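Side-chain contacts in hypothetical protein (Ruminococcus gnavus, PDB 4QAN), which is of unknown function but has a cystatin-like fold, as a divergent member of the NTF2-like superfamily, and binds magnesium ions: residues Glu373-Lys376 and Thr377-Ser381; Lys40-Leu43 and Asp44-Leu47; Cys343-Asp347 and Gly348-Gln352. All blocks are in the same frame, centred on the assembly; numbering follows the deposited sequence.

Contact 1: residues Glu373-Lys376 and Thr377-Ser381; sequences ESRK and TSEQS
Thr377 reaches back one turn and grips Glu373 O twice, through its backbone N at 3.0 Å and through its hydroxyl, with OG1 only 2.7 Å from Glu373 O. The two donors come at that oxygen from opposite faces of the carbonyl plane. The hydroxyl can do this because it lies beside its own backbone N and anti to its carbonyl carbon (chi1 -55°), facing the preceding turn. Lys376 and Glu379, the other two residues most involved, run side by side and point the same way. Lys376 bends at chi2 (-65°), which lays its CD 3.9 Å from Glu379 OE1; NZ is just as far from that oxygen, a long salt bridge. The second oxygen of the carboxylate faces Arg375: OE2 of Glu379 sits at the edge of the guanidinium, near its plane, in a salt bridge of 3.5 Å to Arg375 NH1, with the two flat groups turned 59° apart. Arg375 also pairs through NH2 with Glu372, so the cluster mixes two bases and two acids. All this happens at the C-terminal end of helix 371-378, a short helix lying on the mixed sheet: Thr377 rests on Leu337 and Ile311, whereas the charged pairs belong to the exposed side. The carbonyls of this last turn find side-chain as well as backbone donors. Arg375 O takes the Ser378 hydroxyl, OG to O 2.6 Å, and Glu379 N from the same face. Lys376 O is met by Gln380, whose bent side chain folds back to place NE2 3.3 Å from it; the oxygen lies close to the Gln380 amide plane, and Glu379 N adds a weak bond. Lys309 NZ of strand 305-314 donates to Ser378 O and Gln380 O, tying the helix end to the sheet.

Contact 2: residues Lys40-Leu43 and Asp44-Leu47; sequences KNDL and DMAL
With its CG anti to the backbone N (chi1 -174°), Asp42 swings its carboxylate forward to the first turn of helix 43-48, where OD1 accepts from Met45 N at 3.1 Å. Asp42 is thus the N-cap, and the bond is practically straight, 179° at the hydrogen, although the N-H arrives from above the carboxylate plane. The flat group also rests on the residue whose N-H it accepts: Asp42 CG lies 3.4 Å from Met45 CB, the two side chains crossing at about a right angle. Asp42 contributes its main chain as well, its O receiving Ala46 N as the helix starts. Asp44 turns its carboxylate to the same side, and a water sits between the two acids, 2.8 Å from Asp42 OD2 and 3.0 Å from Asp44 OD2; Arg48 forms a salt bridge with Asp44, which probably eases the nearness of two like charges. The extended chain of Met45, a selenomethionine, carries SE away from the cap to Lys40, 4.2 Å from Lys40 CD, while Lys40 NZ goes to Ser36 OG and Pro202 O. Leu43 CG packs against Leu47 CD1 at 4.1 Å. The cap follows directly on the Schellman motif at Asn41 that ends helix 27-39; helix 43-48 then folds back on that helix, Ala46 against Met34 and Ala37, and sets Leu43 against Ile99 and Phe102 of helix 87-108.

Contact 3: residues Cys343-Asp347 and Gly348-Gln352; sequences CRQED and GWQIQ
Cys343 and Gln350 form an antiparallel hydrogen-bonded pair, Cys343 N to Gln350 O and Gln350 N to Cys343 O both measuring 2.9 Å. Next comes the non-hydrogen-bonded pair of Arg344 and Trp349, and the turn is then closed by Gln345 N on Gly348 O at 2.7 Å. The two segments run 153° apart, making the end of a beta hairpin between strands 334-344 and 349-353. On one face of it, Arg344 lies across the Trp349 ring. Its CB sits over the six-membered ring, 3.6 Å from the centroid and 7° off the normal, a CH-pi contact. The extended chain, CG anti to the backbone N, carries the arginine from over the ring out past its rim, with CD 3.6 Å from Trp349 CZ2. The guanidinium ends with its edge toward the indole nitrogen, NH1 3.5 Å from Trp349 NE1; both are donors, so this is contact without a hydrogen bond. A leucine in place of Trp349 would probably leave the aliphatic part of Arg344 without its flat bed and the arginine freer to swing. The opposite face carries Cys343, Gln350 and Gln352, with Cys343 CB 3.8 Å from Gln352 NE2. Here Gln345, at the start of the turn, bends back so that its CG meets Gln350 OE1 at 3.1 Å, the amides nearly perpendicular. Gln350 is held by its other amide atom, NE2, which donates to Thr245 O and Ile216 O. Within the fold, strand 322-331 pairs antiparallel with 334-344, and Val322 meets Cys343 and Lys323 meets Trp349; helix 221-234 packs on the Trp349 side, with Pro221 on Trp349 and Phe228 on Ile351.

How the contacts relate
Contacts 1 and 3 belong to the same mixed sheet: 373-381 is a helix end lying on its strands, 343-352 the turn of one of its hairpins, their centres about 26 Å apart. Contact 2 is the short link between two helices in the N-terminal part of the chain, about 51 Å from contact 1 between centres and on the opposite side of the chain's centre. Contact 1 is the surface one: hydroxyl and backbone bonds to helix carbonyls hold it, with looser charge pairs on the outside. Contacts 2 and 3 are partly buried: in contact 2 a carboxylate caps a helix start whose apolar side chains pack on neighbouring helices, whereas contact 3 relies on paired strand backbones and an aliphatic chain over an indole.

Contact 1: residues Glu373-Lys376 and Thr377-Ser381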
loop_
_atom_site.group_PDB
_atom_site.type_symbol
_atom_site.label_atom_id
_atom_site.label_comp_id
_atom_site.label_asym_id
_atom_site.label_seq_id
_atom_site.Cartn_x
_atom_site.Cartn_y
_atom_site.Cartn_z
ATOM N N GLU A 373 14.532 -32.170 -6.261
ATOM C CA GLU A 373 14.851 -31.272 -5.158
ATOM C C GLU A 373 13.708 -31.173 -4.125
ATOM O O GLU A 373 13.951 -31.126 -2.922
ATOM C CB GLU A 373 15.192 -29.875 -5.697
ATOM C CG GLU A 373 16.520 -29.794 -6.429
ATOM C CD GLU A 373 16.690 -28.517 -7.243
ATOM O OE1 GLU A 373 15.932 -27.541 -7.034
ATOM O OE2 GLU A 373 17.593 -28.495 -8.106
ATOM N N SER A 374 12.465 -31.132 -4.602
ATOM C CA SER A 374 11.297 -30.983 -3.727
ATOM C C SER A 374 11.101 -32.212 -2.850
ATOM O O SER A 374 10.734 -32.092 -1.687
ATOM C CB SER A 374 10.045 -30.759 -4.566
ATOM O OG SER A 374 8.920 -30.509 -3.754
ATOM N N ARG A 375 11.343 -33.394 -3.416
ATOM C CA ARG A 375 11.192 -34.643 -2.674
ATOM C C ARG A 375 12.296 -34.823 -1.636
ATOM O O ARG A 375 12.040 -35.321 -0.540
ATOM C CB ARG A 375 11.177 -35.848 -3.617
ATOM C CG ARG A 375 10.803 -37.157 -2.919
ATOM C CD ARG A 375 10.846 -38.362 -3.849
ATOM N NE ARG A 375 11.988 -38.336 -4.764
ATOM C CZ ARG A 375 13.265 -38.528 -4.419
ATOM N NH1 ARG A 375 13.612 -38.756 -3.154
ATOM N NH2 ARG A 375 14.209 -38.480 -5.355
ATOM N N LYS A 376 13.522 -34.443 -1.992
ATOM C CA LYS A 376 14.640 -34.488 -1.046
ATOM C C LYS A 376 14.421 -33.546 0.135
ATOM O O LYS A 376 14.742 -33.890 1.276
ATOM C CB LYS A 376 15.965 -34.144 -1.745
ATOM C CG LYS A 376 16.459 -35.225 -2.697
ATOM C CD LYS A 376 16.819 -36.499 -1.944
ATOM C CE LYS A 376 17.022 -37.670 -2.883
ATOM N NZ LYS A 376 17.058 -38.946 -2.122
ATOM N N THR A 377 13.880 -32.364 -0.152
ATOM C CA THR A 377 13.603 -31.366 0.866
ATOM C C THR A 377 12.482 -31.838 1.798
ATOM O O THR A 377 12.584 -31.700 3.018
ATOM C CB THR A 377 13.225 -30.017 0.213
ATOM O OG1 THR A 377 14.262 -29.604 -0.693
ATOM C CG2 THR A 377 13.013 -28.941 1.262
ATOM N N SER A 378 11.428 -32.415 1.224
ATOM C CA SER A 378 10.300 -32.945 2.004
ATOM C C SER A 378 10.705 -34.037 2.991
ATOM O O SER A 378 10.039 -34.238 4.000
ATOM C CB SER A 378 9.212 -33.495 1.072
ATOM O OG SER A 378 9.670 -34.657 0.395
ATOM N N GLU A 379 11.780 -34.754 2.686
ATOM C CA GLU A 379 12.319 -35.778 3.587
ATOM C C GLU A 379 13.114 -35.218 4.774
ATOM O O GLU A 379 13.362 -35.936 5.739
ATOM C CB GLU A 379 13.206 -36.753 2.810
ATOM C CG GLU A 379 12.438 -37.712 1.916
ATOM C CD GLU A 379 13.325 -38.416 0.900
ATOM O OE1 GLU A 379 14.516 -38.047 0.756
ATOM O OE2 GLU A 379 12.821 -39.343 0.233
ATOM N N GLN A 380 13.531 -33.961 4.699
ATOM C CA GLN A 380 14.260 -33.325 5.800
ATOM C C GLN A 380 13.339 -32.967 6.959
ATOM O O GLN A 380 12.219 -32.502 6.754
ATOM C CB GLN A 380 14.939 -32.036 5.330
ATOM C CG GLN A 380 15.877 -32.204 4.153
ATOM C CD GLN A 380 16.924 -33.248 4.424
ATOM O OE1 GLN A 380 17.804 -33.048 5.254
ATOM N NE2 GLN A 380 16.825 -34.384 3.735
ATOM N N SER A 381 13.817 -33.178 8.177
ATOM C CA SER A 381 13.148 -32.654 9.356
ATOM C C SER A 381 13.790 -31.330 9.777
ATOM O O SER A 381 13.194 -30.561 10.535
ATOM C CB SER A 381 13.236 -33.662 10.494
ATOM O OG SER A 381 14.589 -33.903 10.808
#

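Contact 2: residues Lys40-Leu43 and Asp44-Leu47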
loop_
_atom_site.group_PDB
_atom_site.type_symbol
_atom_site.label_atom_id
_atom_site.label_comp_id
_atom_site.label_asym_id
_atom_site.label_seq_id
_atom_site.Cartn_x
_atom_site.Cartn_y
_atom_site.Cartn_z
ATOM N N LYS A 40 -3.455 20.845 10.810
ATOM C CA LYS A 40 -3.733 20.272 12.126
ATOM C C LYS A 40 -2.902 19.030 12.386
ATOM O O LYS A 40 -3.153 18.313 13.351
ATOM C CB LYS A 40 -5.209 19.894 12.242
ATOM C CG LYS A 40 -6.176 21.022 11.976
ATOM C CD LYS A 40 -7.588 20.479 11.856
ATOM C CE LYS A 40 -8.622 21.541 12.164
ATOM N NZ LYS A 40 -8.906 22.410 10.984
ATOM N N ASN A 41 -1.927 18.758 11.523
ATOM C CA ASN A 41 -1.121 17.547 11.624
ATOM C C ASN A 41 -1.989 16.309 11.964
ATOM O O ASN A 41 -1.636 15.502 12.818
ATOM C CB ASN A 41 -0.002 17.756 12.654
ATOM C CG ASN A 41 1.026 16.626 12.656
ATOM O OD1 ASN A 41 1.206 15.903 11.666
ATOM N ND2 ASN A 41 1.704 16.465 13.782
ATOM N N ASP A 42 -3.122 16.169 11.277
ATOM C CA ASP A 42 -4.087 15.103 11.567
ATOM C C ASP A 42 -4.076 14.075 10.448
ATOM O O ASP A 42 -4.708 14.253 9.411
ATOM C CB ASP A 42 -5.495 15.685 11.767
ATOM C CG ASP A 42 -6.518 14.635 12.208
ATOM O OD1 ASP A 42 -6.267 13.433 12.019
ATOM O OD2 ASP A 42 -7.591 15.019 12.720
ATOM N N LEU A 43 -3.351 12.991 10.687
ATOM C CA LEU A 43 -3.131 11.968 9.688
ATOM C C LEU A 43 -4.442 11.295 9.308
ATOM O O LEU A 43 -4.724 11.064 8.126
ATOM C CB LEU A 43 -2.159 10.918 10.220
ATOM C CG LEU A 43 -1.871 9.736 9.294
ATOM C CD1 LEU A 43 -1.165 10.246 8.056
ATOM C CD2 LEU A 43 -1.045 8.671 10.001
ATOM N N ASP A 44 -5.233 10.971 10.320
ATOM C CA ASP A 44 -6.492 10.289 10.099
ATOM C C ASP A 44 -7.343 11.094 9.121
ATOM O O ASP A 44 -7.810 10.559 8.099
ATOM C CB ASP A 44 -7.229 10.094 11.426
ATOM C CG ASP A 44 -8.606 9.519 11.236
ATOM O OD1 ASP A 44 -8.698 8.303 10.968
ATOM O OD2 ASP A 44 -9.598 10.287 11.333
HETATM N N MSE A 45 -7.516 12.382 9.440
HETATM C CA MSE A 45 -8.272 13.303 8.595
HETATM C C MSE A 45 -7.760 13.304 7.171
HETATM O O MSE A 45 -8.548 13.182 6.232
HETATM C CB MSE A 45 -8.228 14.694 9.235
HETATM C CG MSE A 45 -9.152 15.658 8.527
HETATM SE SE MSE A 45 -8.879 17.457 9.267
HETATM C CE MSE A 45 -10.041 18.364 7.962
ATOM N N ALA A 46 -6.442 13.414 7.018
ATOM C CA ALA A 46 -5.764 13.454 5.713
ATOM C C ALA A 46 -6.053 12.237 4.854
ATOM O O ALA A 46 -6.382 12.376 3.680
ATOM C CB ALA A 46 -4.248 13.580 5.902
ATOM N N LEU A 47 -5.903 11.051 5.441
ATOM C CA LEU A 47 -6.156 9.796 4.739
ATOM C C LEU A 47 -7.542 9.722 4.111
ATOM O O LEU A 47 -7.690 9.288 2.971
ATOM C CB LEU A 47 -5.964 8.614 5.685
ATOM C CG LEU A 47 -4.479 8.324 5.981
ATOM C CD1 LEU A 47 -4.327 7.271 7.059
ATOM C CD2 LEU A 47 -3.767 7.894 4.718
HETATM O O HOH W 1 -9.060 12.641 13.178
#

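Contact 3: residues Cys343-Asp347 and Gly348-Gln352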
loop_
_atom_site.group_PDB
_atom_site.type_symbol
_atom_site.label_atom_id
_atom_site.label_comp_id
_atom_site.label_asym_id
_atom_site.label_seq_id
_atom_site.Cartn_x
_atom_site.Cartn_y
_atom_site.Cartn_z
ATOM N N CYS A 343 8.529 -14.758 15.086
ATOM C CA CYS A 343 8.770 -14.232 16.426
ATOM C C CYS A 343 7.660 -14.636 17.406
ATOM O O CYS A 343 6.466 -14.632 17.076
ATOM C CB CYS A 343 8.942 -12.709 16.413
ATOM S SG CYS A 343 7.512 -11.818 15.754
ATOM N N ARG A 344 8.099 -14.965 18.616
ATOM C CA ARG A 344 7.257 -15.469 19.691
ATOM C C ARG A 344 6.751 -14.299 20.494
ATOM O O ARG A 344 7.535 -13.597 21.098
ATOM C CB ARG A 344 8.097 -16.394 20.583
ATOM C CG ARG A 344 7.399 -17.131 21.727
ATOM C CD ARG A 344 8.421 -18.051 22.394
ATOM N NE ARG A 344 7.989 -18.661 23.655
ATOM C CZ ARG A 344 7.212 -19.741 23.773
ATOM N NH1 ARG A 344 6.721 -20.361 22.703
ATOM N NH2 ARG A 344 6.906 -20.199 24.981
ATOM N N GLN A 345 5.445 -14.078 20.471
ATOM C CA GLN A 345 4.800 -13.094 21.325
ATOM C C GLN A 345 4.302 -13.821 22.569
ATOM O O GLN A 345 4.637 -14.993 22.782
ATOM C CB GLN A 345 3.633 -12.451 20.587
ATOM C CG GLN A 345 3.969 -11.980 19.178
ATOM C CD GLN A 345 4.971 -10.834 19.131
ATOM O OE1 GLN A 345 5.588 -10.592 18.095
ATOM N NE2 GLN A 345 5.125 -10.116 20.238
ATOM N N GLU A 346 3.511 -13.134 23.389
ATOM C CA GLU A 346 2.972 -13.737 24.610
ATOM C C GLU A 346 2.028 -14.901 24.323
ATOM O O GLU A 346 2.182 -15.981 24.896
ATOM C CB GLU A 346 2.240 -12.696 25.464
ATOM C CG GLU A 346 3.031 -12.219 26.671
ATOM C CD GLU A 346 2.136 -11.769 27.810
ATOM O OE1 GLU A 346 1.222 -12.534 28.194
ATOM O OE2 GLU A 346 2.352 -10.654 28.329
ATOM N N ASP A 347 1.061 -14.673 23.438
ATOM C CA ASP A 347 0.056 -15.692 23.094
ATOM C C ASP A 347 0.694 -16.829 22.295
ATOM O O ASP A 347 0.410 -18.003 22.525
ATOM C CB ASP A 347 -1.089 -15.101 22.258
ATOM C CG ASP A 347 -1.400 -13.661 22.612
ATOM O OD1 ASP A 347 -2.159 -13.435 23.577
ATOM O OD2 ASP A 347 -0.881 -12.757 21.913
ATOM N N GLY A 348 1.553 -16.463 21.348
ATOM C CA GLY A 348 2.143 -17.428 20.443
ATOM C C GLY A 348 2.953 -16.750 19.359
ATOM O O GLY A 348 3.440 -15.628 19.544
ATOM N N TRP A 349 3.067 -17.426 18.219
ATOM C CA TRP A 349 3.984 -17.040 17.159
ATOM C C TRP A 349 3.352 -16.240 16.042
ATOM O O TRP A 349 2.209 -16.486 15.655
ATOM C CB TRP A 349 4.641 -18.273 16.560
ATOM C CG TRP A 349 5.429 -18.976 17.547
ATOM C CD1 TRP A 349 4.965 -19.831 18.491
ATOM C CD2 TRP A 349 6.838 -18.881 17.740
ATOM N NE1 TRP A 349 5.996 -20.288 19.257
ATOM C CE2 TRP A 349 7.161 -19.719 18.821
ATOM C CE3 TRP A 349 7.863 -18.170 17.100
ATOM C CZ2 TRP A 349 8.471 -19.874 19.283
ATOM C CZ3 TRP A 349 9.157 -18.320 17.549
ATOM C CH2 TRP A 349 9.456 -19.169 18.634
ATOM N N GLN A 350 4.143 -15.299 15.518
ATOM C CA GLN A 350 3.795 -14.463 14.362
ATOM C C GLN A 350 4.900 -14.475 13.333
ATOM O O GLN A 350 6.036 -14.909 13.607
ATOM C CB GLN A 350 3.589 -13.026 14.808
ATOM C CG GLN A 350 2.350 -12.830 15.659
ATOM C CD GLN A 350 2.047 -11.360 15.891
ATOM O OE1 GLN A 350 2.686 -10.707 16.720
ATOM N NE2 GLN A 350 1.068 -10.831 15.165
ATOM N N ILE A 351 4.575 -13.979 12.147
ATOM C CA ILE A 351 5.559 -13.843 11.087
ATOM C C ILE A 351 6.280 -12.516 11.282
ATOM O O ILE A 351 5.643 -11.485 11.360
ATOM C CB ILE A 351 4.928 -13.922 9.701
ATOM C CG1 ILE A 351 4.328 -15.312 9.464
ATOM C CG2 ILE A 351 5.958 -13.614 8.614
ATOM C CD1 ILE A 351 3.428 -15.405 8.224
ATOM N N GLN A 352 7.606 -12.552 11.401
ATOM C CA GLN A 352 8.396 -11.305 11.426
ATOM C C GLN A 352 8.720 -10.833 10.012
ATOM O O GLN A 352 8.520 -9.667 9.691
ATOM C CB GLN A 352 9.665 -11.475 12.233
ATOM C CG GLN A 352 10.549 -10.236 12.278
ATOM C CD GLN A 352 11.679 -10.386 13.274
ATOM O OE1 GLN A 352 12.835 -10.480 12.896
ATOM N NE2 GLN A 352 11.343 -10.425 14.555
#